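Local coordinates for Nop domain-containing protein (Archaeoglobus fulgidus, PDB 1NT2) that probably binds box C/D guide RNA and forms a complex with the fibrillarin-like protein in the archaeal ribonucleoprotein core, at residues Phe25-Asn30 with Leu227-Lys232; Ala139-Glu144 with Ala231-Phe236; Tyr3-Gly8 with Ser32-Asn37. All blocks are in the same frame, centred on the assembly; numbering follows the deposited sequence.

Interaction 1: Phe25-Asn30 with Leu227-Lys232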
loop_
_atom_site.group_PDB
_atom_site.type_symbol
_atom_site.label_atom_id
_atom_site.label_comp_id
_atom_site.label_asym_id
_atom_site.label_seq_id
_atom_site.Cartn_x
_atom_site.Cartn_y
_atom_site.Cartn_z
ATOM N N PHE B 25 -6.446 -41.181 -18.988
ATOM C CA PHE B 25 -7.659 -40.480 -19.368
ATOM C C PHE B 25 -7.365 -39.012 -19.139
ATOM O O PHE B 25 -7.684 -38.159 -19.961
ATOM C CB PHE B 25 -8.815 -40.904 -18.466
ATOM C CG PHE B 25 -10.147 -40.382 -18.909
ATOM C CD1 PHE B 25 -10.796 -40.945 -20.003
ATOM C CD2 PHE B 25 -10.745 -39.314 -18.246
ATOM C CE1 PHE B 25 -12.021 -40.457 -20.434
ATOM C CE2 PHE B 25 -11.969 -38.816 -18.669
ATOM C CZ PHE B 25 -12.609 -39.390 -19.766
ATOM N N LEU B 26 -6.754 -38.741 -17.990
ATOM C CA LEU B 26 -6.373 -37.394 -17.580
ATOM C C LEU B 26 -5.101 -36.996 -18.315
ATOM O O LEU B 26 -4.740 -35.816 -18.362
ATOM C CB LEU B 26 -6.126 -37.365 -16.068
ATOM C CG LEU B 26 -7.332 -37.747 -15.199
ATOM C CD1 LEU B 26 -6.912 -37.947 -13.748
ATOM C CD2 LEU B 26 -8.392 -36.661 -15.315
ATOM N N LYS B 27 -4.446 -37.996 -18.901
ATOM C CA LYS B 27 -3.192 -37.807 -19.625
ATOM C C LYS B 27 -3.297 -37.791 -21.146
ATOM O O LYS B 27 -2.293 -37.578 -21.806
ATOM C CB LYS B 27 -2.183 -38.887 -19.207
ATOM C CG LYS B 27 -1.746 -38.788 -17.748
ATOM C CD LYS B 27 -1.000 -40.031 -17.256
ATOM C CE LYS B 27 0.334 -40.239 -17.950
ATOM N NZ LYS B 27 1.043 -41.420 -17.390
ATOM N N ALA B 28 -4.491 -38.009 -21.697
ATOM C CA ALA B 28 -4.677 -38.012 -23.150
ATOM C C ALA B 28 -4.270 -36.689 -23.812
ATOM O O ALA B 28 -5.091 -36.016 -24.446
ATOM C CB ALA B 28 -6.115 -38.332 -23.485
ATOM N N GLU B 29 -2.986 -36.352 -23.672
ATOM C CA GLU B 29 -2.376 -35.130 -24.213
ATOM C C GLU B 29 -1.901 -35.276 -25.671
ATOM O O GLU B 29 -0.981 -36.046 -25.977
ATOM C CB GLU B 29 -1.181 -34.692 -23.319
ATOM C CG GLU B 29 -0.055 -35.770 -23.104
ATOM C CD GLU B 29 1.166 -35.297 -22.263
ATOM O OE1 GLU B 29 2.028 -36.157 -21.937
ATOM O OE2 GLU B 29 1.273 -34.084 -21.938
ATOM N N ASN B 30 -2.543 -34.536 -26.565
ATOM C CA ASN B 30 -2.186 -34.555 -27.974
ATOM C C ASN B 30 -2.389 -33.127 -28.423
ATOM O O ASN B 30 -3.475 -32.591 -28.265
ATOM C CB ASN B 30 -3.106 -35.499 -28.742
ATOM C CG ASN B 30 -2.732 -36.957 -28.558
ATOM O OD1 ASN B 30 -1.684 -37.395 -29.019
ATOM N ND2 ASN B 30 -3.583 -37.711 -27.884
ATOM N N LEU B 227 3.613 -29.933 -15.812
ATOM C CA LEU B 227 3.059 -29.531 -14.516
ATOM C C LEU B 227 1.552 -29.410 -14.609
ATOM O O LEU B 227 0.831 -29.884 -13.728
ATOM C CB LEU B 227 3.652 -28.203 -14.032
ATOM C CG LEU B 227 3.578 -28.054 -12.503
ATOM C CD1 LEU B 227 4.353 -29.185 -11.837
ATOM C CD2 LEU B 227 4.150 -26.729 -12.079
ATOM N N ALA B 228 1.083 -28.779 -15.682
ATOM C CA ALA B 228 -0.348 -28.619 -15.900
ATOM C C ALA B 228 -1.005 -29.996 -15.850
ATOM O O ALA B 228 -2.122 -30.129 -15.343
ATOM C CB ALA B 228 -0.608 -27.953 -17.245
ATOM N N ILE B 229 -0.308 -31.015 -16.365
ATOM C CA ILE B 229 -0.821 -32.390 -16.354
ATOM C C ILE B 229 -0.899 -32.915 -14.926
ATOM O O ILE B 229 -1.898 -33.518 -14.530
ATOM C CB ILE B 229 0.072 -33.358 -17.160
ATOM C CG1 ILE B 229 -0.086 -33.112 -18.664
ATOM C CG2 ILE B 229 -0.318 -34.795 -16.834
ATOM C CD1 ILE B 229 -1.490 -33.463 -19.206
ATOM N N ALA B 230 0.173 -32.695 -14.167
ATOM C CA ALA B 230 0.247 -33.111 -12.768
ATOM C C ALA B 230 -0.968 -32.535 -12.046
ATOM O O ALA B 230 -1.664 -33.225 -11.302
ATOM C CB ALA B 230 1.520 -32.575 -12.145
ATOM N N ALA B 231 -1.212 -31.254 -12.290
ATOM C CA ALA B 231 -2.333 -30.543 -11.695
ATOM C C ALA B 231 -3.664 -31.236 -11.976
ATOM O O ALA B 231 -4.512 -31.340 -11.090
ATOM C CB ALA B 231 -2.369 -29.113 -12.225
ATOM N N LYS B 232 -3.847 -31.703 -13.209
ATOM C CA LYS B 232 -5.091 -32.374 -13.582
ATOM C C LYS B 232 -5.193 -33.740 -12.932
ATOM O O LYS B 232 -6.239 -34.129 -12.402
ATOM C CB LYS B 232 -5.182 -32.543 -15.090
ATOM C CG LYS B 232 -6.464 -33.200 -15.533
ATOM C CD LYS B 232 -6.377 -33.664 -16.978
ATOM C CE LYS B 232 -6.216 -32.503 -17.964
ATOM N NZ LYS B 232 -6.204 -33.004 -19.368
#

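Interaction 2: Ala139-Glu144 with Ala231-Phe236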
loop_
_atom_site.group_PDB
_atom_site.type_symbol
_atom_site.label_atom_id
_atom_site.label_comp_id
_atom_site.label_asym_id
_atom_site.label_seq_id
_atom_site.Cartn_x
_atom_site.Cartn_y
_atom_site.Cartn_z
ATOM N N ALA B 139 -2.628 -32.505 -3.481
ATOM C CA ALA B 139 -1.918 -32.190 -4.714
ATOM C C ALA B 139 -0.500 -32.776 -4.778
ATOM O O ALA B 139 0.477 -32.045 -4.924
ATOM C CB ALA B 139 -1.865 -30.678 -4.886
ATOM N N PRO B 140 -0.373 -34.107 -4.695
ATOM C CA PRO B 140 0.943 -34.745 -4.743
ATOM C C PRO B 140 1.656 -34.546 -6.075
ATOM O O PRO B 140 2.697 -33.894 -6.135
ATOM C CB PRO B 140 0.621 -36.205 -4.481
ATOM C CG PRO B 140 -0.682 -36.360 -5.179
ATOM C CD PRO B 140 -1.439 -35.121 -4.739
ATOM N N ASN B 141 1.088 -35.109 -7.136
ATOM C CA ASN B 141 1.655 -35.016 -8.478
ATOM C C ASN B 141 2.320 -33.672 -8.768
ATOM O O ASN B 141 3.214 -33.600 -9.608
ATOM C CB ASN B 141 0.569 -35.301 -9.520
ATOM C CG ASN B 141 -0.041 -36.688 -9.361
ATOM O OD1 ASN B 141 0.640 -37.693 -9.546
ATOM N ND2 ASN B 141 -1.326 -36.747 -9.013
ATOM N N MET B 142 1.883 -32.619 -8.075
ATOM C CA MET B 142 2.463 -31.286 -8.249
ATOM C C MET B 142 3.601 -31.037 -7.272
ATOM O O MET B 142 4.718 -30.717 -7.679
ATOM C CB MET B 142 1.416 -30.200 -8.040
ATOM C CG MET B 142 0.610 -29.858 -9.259
ATOM S SD MET B 142 -0.378 -28.400 -8.930
ATOM C CE MET B 142 0.768 -27.119 -9.467
ATOM N N THR B 143 3.299 -31.159 -5.980
ATOM C CA THR B 143 4.295 -30.957 -4.934
ATOM C C THR B 143 5.545 -31.724 -5.343
ATOM O O THR B 143 6.668 -31.253 -5.173
ATOM C CB THR B 143 3.790 -31.479 -3.554
ATOM O OG1 THR B 143 3.220 -32.782 -3.708
ATOM C CG2 THR B 143 2.736 -30.555 -2.969
ATOM N N GLU B 144 5.322 -32.903 -5.915
ATOM C CA GLU B 144 6.384 -33.785 -6.384
ATOM C C GLU B 144 7.355 -33.113 -7.356
ATOM O O GLU B 144 8.572 -33.185 -7.188
ATOM C CB GLU B 144 5.757 -34.998 -7.070
ATOM C CG GLU B 144 6.755 -36.008 -7.572
ATOM C CD GLU B 144 7.490 -36.681 -6.440
ATOM O OE1 GLU B 144 8.179 -35.972 -5.674
ATOM O OE2 GLU B 144 7.373 -37.919 -6.312
ATOM N N ALA B 231 -1.212 -31.254 -12.290
ATOM C CA ALA B 231 -2.333 -30.543 -11.695
ATOM C C ALA B 231 -3.664 -31.236 -11.976
ATOM O O ALA B 231 -4.512 -31.340 -11.090
ATOM C CB ALA B 231 -2.369 -29.113 -12.225
ATOM N N LYS B 232 -3.847 -31.703 -13.209
ATOM C CA LYS B 232 -5.091 -32.374 -13.582
ATOM C C LYS B 232 -5.193 -33.740 -12.932
ATOM O O LYS B 232 -6.239 -34.129 -12.402
ATOM C CB LYS B 232 -5.182 -32.543 -15.090
ATOM C CG LYS B 232 -6.464 -33.200 -15.533
ATOM C CD LYS B 232 -6.377 -33.664 -16.978
ATOM C CE LYS B 232 -6.216 -32.503 -17.964
ATOM N NZ LYS B 232 -6.204 -33.004 -19.368
ATOM N N ILE B 233 -4.094 -34.472 -12.975
ATOM C CA ILE B 233 -4.081 -35.791 -12.390
ATOM C C ILE B 233 -4.283 -35.730 -10.879
ATOM O O ILE B 233 -4.896 -36.618 -10.307
ATOM C CB ILE B 233 -2.782 -36.516 -12.753
ATOM C CG1 ILE B 233 -2.624 -36.490 -14.279
ATOM C CG2 ILE B 233 -2.814 -37.951 -12.226
ATOM C CD1 ILE B 233 -1.434 -37.218 -14.800
ATOM N N ASP B 234 -3.785 -34.682 -10.232
ATOM C CA ASP B 234 -3.962 -34.529 -8.789
ATOM C C ASP B 234 -5.446 -34.356 -8.458
ATOM O O ASP B 234 -6.009 -35.045 -7.597
ATOM C CB ASP B 234 -3.233 -33.284 -8.289
ATOM C CG ASP B 234 -1.751 -33.484 -8.169
ATOM O OD1 ASP B 234 -1.348 -34.456 -7.500
ATOM O OD2 ASP B 234 -0.990 -32.667 -8.730
ATOM N N TYR B 235 -6.053 -33.409 -9.165
ATOM C CA TYR B 235 -7.448 -33.021 -9.012
ATOM C C TYR B 235 -8.498 -34.086 -9.373
ATOM O O TYR B 235 -9.592 -34.091 -8.812
ATOM C CB TYR B 235 -7.661 -31.742 -9.837
ATOM C CG TYR B 235 -8.998 -31.057 -9.680
ATOM C CD1 TYR B 235 -9.710 -30.633 -10.802
ATOM C CD2 TYR B 235 -9.551 -30.829 -8.425
ATOM C CE1 TYR B 235 -10.942 -30.006 -10.684
ATOM C CE2 TYR B 235 -10.785 -30.198 -8.293
ATOM C CZ TYR B 235 -11.479 -29.792 -9.429
ATOM O OH TYR B 235 -12.720 -29.201 -9.326
ATOM N N PHE B 236 -8.175 -34.993 -10.290
ATOM C CA PHE B 236 -9.137 -36.013 -10.704
ATOM C C PHE B 236 -8.810 -37.437 -10.264
ATOM O O PHE B 236 -9.697 -38.300 -10.206
ATOM C CB PHE B 236 -9.284 -35.983 -12.218
ATOM C CG PHE B 236 -9.841 -34.699 -12.737
ATOM C CD1 PHE B 236 -11.141 -34.325 -12.431
ATOM C CD2 PHE B 236 -9.064 -33.851 -13.514
ATOM C CE1 PHE B 236 -11.663 -33.115 -12.893
ATOM C CE2 PHE B 236 -9.573 -32.642 -13.981
ATOM C CZ PHE B 236 -10.877 -32.272 -13.669
#

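Interaction 3: Tyr3-Gly8 with Ser32-Asn37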
loop_
_atom_site.group_PDB
_atom_site.type_symbol
_atom_site.label_atom_id
_atom_site.label_comp_id
_atom_site.label_asym_id
_atom_site.label_seq_id
_atom_site.Cartn_x
_atom_site.Cartn_y
_atom_site.Cartn_z
ATOM N N TYR B 3 1.265 -41.216 -29.510
ATOM C CA TYR B 3 -0.082 -40.687 -29.373
ATOM C C TYR B 3 -0.607 -41.093 -28.001
ATOM O O TYR B 3 -0.390 -42.216 -27.557
ATOM C CB TYR B 3 -0.987 -41.223 -30.485
ATOM C CG TYR B 3 -0.774 -40.558 -31.830
ATOM C CD1 TYR B 3 -0.329 -41.290 -32.937
ATOM C CD2 TYR B 3 -1.059 -39.208 -32.009
ATOM C CE1 TYR B 3 -0.184 -40.692 -34.186
ATOM C CE2 TYR B 3 -0.918 -38.601 -33.251
ATOM C CZ TYR B 3 -0.485 -39.344 -34.337
ATOM O OH TYR B 3 -0.381 -38.734 -35.571
ATOM N N ASN B 4 -1.280 -40.168 -27.325
ATOM C CA ASN B 4 -1.805 -40.435 -25.993
ATOM C C ASN B 4 -3.321 -40.592 -25.992
ATOM O O ASN B 4 -4.049 -39.616 -25.872
ATOM C CB ASN B 4 -1.413 -39.309 -25.025
ATOM C CG ASN B 4 0.090 -39.048 -24.989
ATOM O OD1 ASN B 4 0.588 -38.120 -25.633
ATOM N ND2 ASN B 4 0.817 -39.870 -24.232
ATOM N N LEU B 5 -3.793 -41.822 -26.129
ATOM C CA LEU B 5 -5.225 -42.071 -26.119
ATOM C C LEU B 5 -5.609 -42.501 -24.709
ATOM O O LEU B 5 -4.749 -42.902 -23.930
ATOM C CB LEU B 5 -5.567 -43.155 -27.133
ATOM C CG LEU B 5 -4.862 -43.000 -28.486
ATOM C CD1 LEU B 5 -5.507 -43.959 -29.481
ATOM C CD2 LEU B 5 -4.940 -41.559 -28.992
ATOM N N TRP B 6 -6.894 -42.426 -24.377
ATOM C CA TRP B 6 -7.351 -42.772 -23.034
ATOM C C TRP B 6 -7.040 -44.171 -22.512
ATOM O O TRP B 6 -7.084 -44.392 -21.300
ATOM C CB TRP B 6 -8.853 -42.513 -22.890
ATOM C CG TRP B 6 -9.762 -43.460 -23.632
ATOM C CD1 TRP B 6 -10.228 -43.324 -24.913
ATOM C CD2 TRP B 6 -10.364 -44.651 -23.111
ATOM N NE1 TRP B 6 -11.089 -44.352 -25.215
ATOM C CE2 TRP B 6 -11.189 -45.180 -24.128
ATOM C CE3 TRP B 6 -10.289 -45.319 -21.882
ATOM C CZ2 TRP B 6 -11.935 -46.349 -23.954
ATOM C CZ3 TRP B 6 -11.030 -46.477 -21.708
ATOM C CH2 TRP B 6 -11.844 -46.980 -22.741
ATOM N N PHE B 7 -6.736 -45.116 -23.400
ATOM C CA PHE B 7 -6.416 -46.478 -22.961
ATOM C C PHE B 7 -4.927 -46.785 -23.018
ATOM O O PHE B 7 -4.441 -47.643 -22.283
ATOM C CB PHE B 7 -7.192 -47.539 -23.769
ATOM C CG PHE B 7 -7.291 -47.248 -25.243
ATOM C CD1 PHE B 7 -8.345 -46.481 -25.747
ATOM C CD2 PHE B 7 -6.323 -47.719 -26.122
ATOM C CE1 PHE B 7 -8.430 -46.187 -27.110
ATOM C CE2 PHE B 7 -6.399 -47.433 -27.483
ATOM C CZ PHE B 7 -7.454 -46.664 -27.980
ATOM N N GLY B 8 -4.202 -46.081 -23.878
ATOM C CA GLY B 8 -2.775 -46.323 -23.976
ATOM C C GLY B 8 -2.052 -45.471 -25.006
ATOM O O GLY B 8 -2.585 -44.458 -25.474
ATOM N N SER B 32 -2.423 -31.876 -31.504
ATOM C CA SER B 32 -2.822 -31.715 -32.886
ATOM C C SER B 32 -3.794 -32.807 -33.291
ATOM O O SER B 32 -3.566 -33.984 -33.001
ATOM C CB SER B 32 -1.571 -31.766 -33.772
ATOM O OG SER B 32 -1.894 -31.705 -35.150
ATOM N N PRO B 33 -4.886 -32.435 -33.981
ATOM C CA PRO B 33 -5.902 -33.389 -34.430
ATOM C C PRO B 33 -5.294 -34.762 -34.705
ATOM O O PRO B 33 -4.189 -34.851 -35.244
ATOM C CB PRO B 33 -6.436 -32.729 -35.695
ATOM C CG PRO B 33 -6.407 -31.288 -35.338
ATOM C CD PRO B 33 -5.067 -31.131 -34.646
ATOM N N LEU B 34 -5.988 -35.831 -34.328
ATOM C CA LEU B 34 -5.454 -37.166 -34.579
ATOM C C LEU B 34 -5.786 -37.603 -36.008
ATOM O O LEU B 34 -6.811 -37.189 -36.562
ATOM C CB LEU B 34 -6.019 -38.168 -33.576
ATOM C CG LEU B 34 -5.782 -37.872 -32.094
ATOM C CD1 LEU B 34 -5.936 -39.165 -31.303
ATOM C CD2 LEU B 34 -4.395 -37.300 -31.883
ATOM N N PRO B 35 -4.911 -38.419 -36.637
ATOM C CA PRO B 35 -5.201 -38.854 -38.010
ATOM C C PRO B 35 -5.959 -40.171 -38.025
ATOM O O PRO B 35 -6.039 -40.833 -39.055
ATOM C CB PRO B 35 -3.814 -38.988 -38.646
ATOM C CG PRO B 35 -2.871 -38.299 -37.662
ATOM C CD PRO B 35 -3.488 -38.629 -36.336
ATOM N N PHE B 36 -6.507 -40.541 -36.872
ATOM C CA PHE B 36 -7.271 -41.776 -36.745
ATOM C C PHE B 36 -8.420 -41.682 -35.748
ATOM O O PHE B 36 -8.523 -40.714 -34.991
ATOM C CB PHE B 36 -6.355 -42.920 -36.343
ATOM C CG PHE B 36 -5.425 -42.588 -35.224
ATOM C CD1 PHE B 36 -4.412 -41.656 -35.405
ATOM C CD2 PHE B 36 -5.529 -43.250 -34.001
ATOM C CE1 PHE B 36 -3.506 -41.396 -34.381
ATOM C CE2 PHE B 36 -4.631 -43.002 -32.965
ATOM C CZ PHE B 36 -3.616 -42.077 -33.148
ATOM N N ASN B 37 -9.290 -42.686 -35.749
ATOM C CA ASN B 37 -10.422 -42.683 -34.831
ATOM C C ASN B 37 -10.090 -43.408 -33.559
ATOM O O ASN B 37 -10.083 -44.638 -33.530
ATOM C CB ASN B 37 -11.643 -43.342 -35.461
ATOM C CG ASN B 37 -12.560 -42.341 -36.129
ATOM O OD1 ASN B 37 -12.157 -41.628 -37.059
ATOM N ND2 ASN B 37 -13.805 -42.276 -35.657
#

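Interaction 1: Phe25-Asn30 with Leu227-Lys232
Lys232 lays its aliphatic chain against Leu26, and past that chain its amine turns to the Leu26 backbone carbonyl. CG of Lys232 stands anti to the backbone N (chi1 -179°), which carries the chain away from helix 217-236; the bend at chi3 (-64°) then brings NZ round to the carbonyl. NZ lies 3.3 Å from Leu26 O, a weak hydrogen bond. The methylenes do the apolar work: Lys232 CD is 3.8 Å from Leu26 CB, and Lys232 CG is 4.0 Å from Leu26 CD2, the two chains running at a slant to one another.

One turn earlier, Ile229 points at the incoming segment and meets Glu29 and Leu26 with its longer arm and Lys27 with its CG2 methyl. Its CG1 meets Glu29 OE2 at 3.7 Å, with the two side chains about perpendicular. CD1 reaches on toward Leu26 O, at 4.1 Å, and CG2 lies 4.3 Å from CG of Lys27. From the Glu29 side, an extended chain carries the carboxylate across the isoleucine. The stronger partner of that carboxylate is Arg2, salt-bridged to OE1, while Lys226 makes only a long, weak ion pair with OE2.

Phe112 of the neighbouring fibrillarin-like chain also packs on Leu26, and Val61 of helix 50-71 meets it from within the chain. Through these side chains the N-terminal, fibrillarin-binding part of this Nop5-type protein packs on helix 217-236 of the Nop domain.

Interaction 2: Ala139-Glu144 with Ala231-Phe236
Ala231 and Met142 touch where two helices of the Nop domain pack roughly antiparallel: the axes of 140-144 and 231-236 approach to 8.0 Å at 146°. CB of Ala231 meets the methionine sulfur, SD, at 3.9 Å, carried there by a side chain extended at chi2. Ile233 follows with its CG2 methyl, 3.7 Å from Asn141 ND2, while Leu26 and Lys27 of helix 21-27 also touch this isoleucine. Asp234 dominates the contact. Its carboxylate is thrust against the first turn of helix 140-146, where the helix N-terminus would probably stabilise the negative charge. OD1 accepts a weak, strongly bent hydrogen bond from Asn141 ND2 (2.7 Å, 124° at the hydrogen), and the position of OD1 is itself somewhat doubtful. The amide and carboxylate planes are turned 37° apart, and the two side chains run past each other in opposite directions. Asn141 ND2 has its stronger partner elsewhere, in the backbone O of Glu239. Closer to the helix start, CG of Asp234 lies 4.3 Å from CB of Ala139, while its other oxygen, OD2, stands 2.9 Å from the backbone N of Met142, an atom itself placed with some doubt.

Interaction 3: Tyr3-Gly8 with Ser32-Asn37
Tyr3 offers one ring face to the edge of the Phe36 ring. This is a T-shaped (edge-to-face) pair, with centroids 4.7 Å apart and planes at 71°, and the approaching edge is made by CE1 and CZ of the phenylalanine. CE1 comes in over the rim of the tyrosine rather than its middle, on the CD1-CE1 side. Phe36 gets there because its CG sits between its own backbone N and carbonyl carbon (chi1 46°), which folds the ring back toward the N-terminal segment. The far end of the tyrosine meets Pro35: CZ of Tyr3 is 3.7 Å from the proline CD, the two side chains arriving from opposite directions. Leu34 brings its CD2 methyl to 3.8 Å from Tyr3 CD2, oblique to the ring.

Behind this aromatic pair is a small antiparallel beta hairpin, strands 3-4 and 9-10, closed by a type I turn over Leu5-Gly8. Leu5 N bonds Gly8 O at 3.0 Å, and a weak bond returns from Gly8 N to Leu5 O. At the tip of the turn, Trp6 makes backbone hydrogen bonds to the neighbouring fibrillarin-like chain, so the hairpin is itself part of the interface, while Tyr3 and Leu5 face the irregular segment leading into helix 38-43.

Leu5 splits its two methyls between two partners. CD2 meets the CD1 methyl of Leu34 at 3.5 Å as the leucines slide past one another, and CD1 lies 3.7 Å from Phe36 CE2, near the plane of that ring. One face of Phe36 receives CB of Leu34, 4.1 Å above the plane and offset toward the rim. Tyr10 of strand 9-10 also meets the Phe36 ring, the planes at about 40°.

Overall arrangement
Interactions 1 and 2 are neighbours on helix 217-236, their centres about 10 Å apart, and share Ala231 and Lys232. They join directly through Lys27 CG, 3.4 Å from Ile233 CD1, and Leu26 CD1, 3.8 Å from the Ile233 CA. Interaction 3 lies farther out, about 14 Å between centres from interaction 1, and the segments of these two alternate along the chain. Asn30 OD1 lies 3.3 Å from Asn4 N, probably a hydrogen bond linking them. Interactions 2 and 3 do not touch; their nearest atoms are about 10 Å apart. Residues of all three contacts also pack on the fibrillarin-like chain, interaction 2 through Lys232 and Phe236.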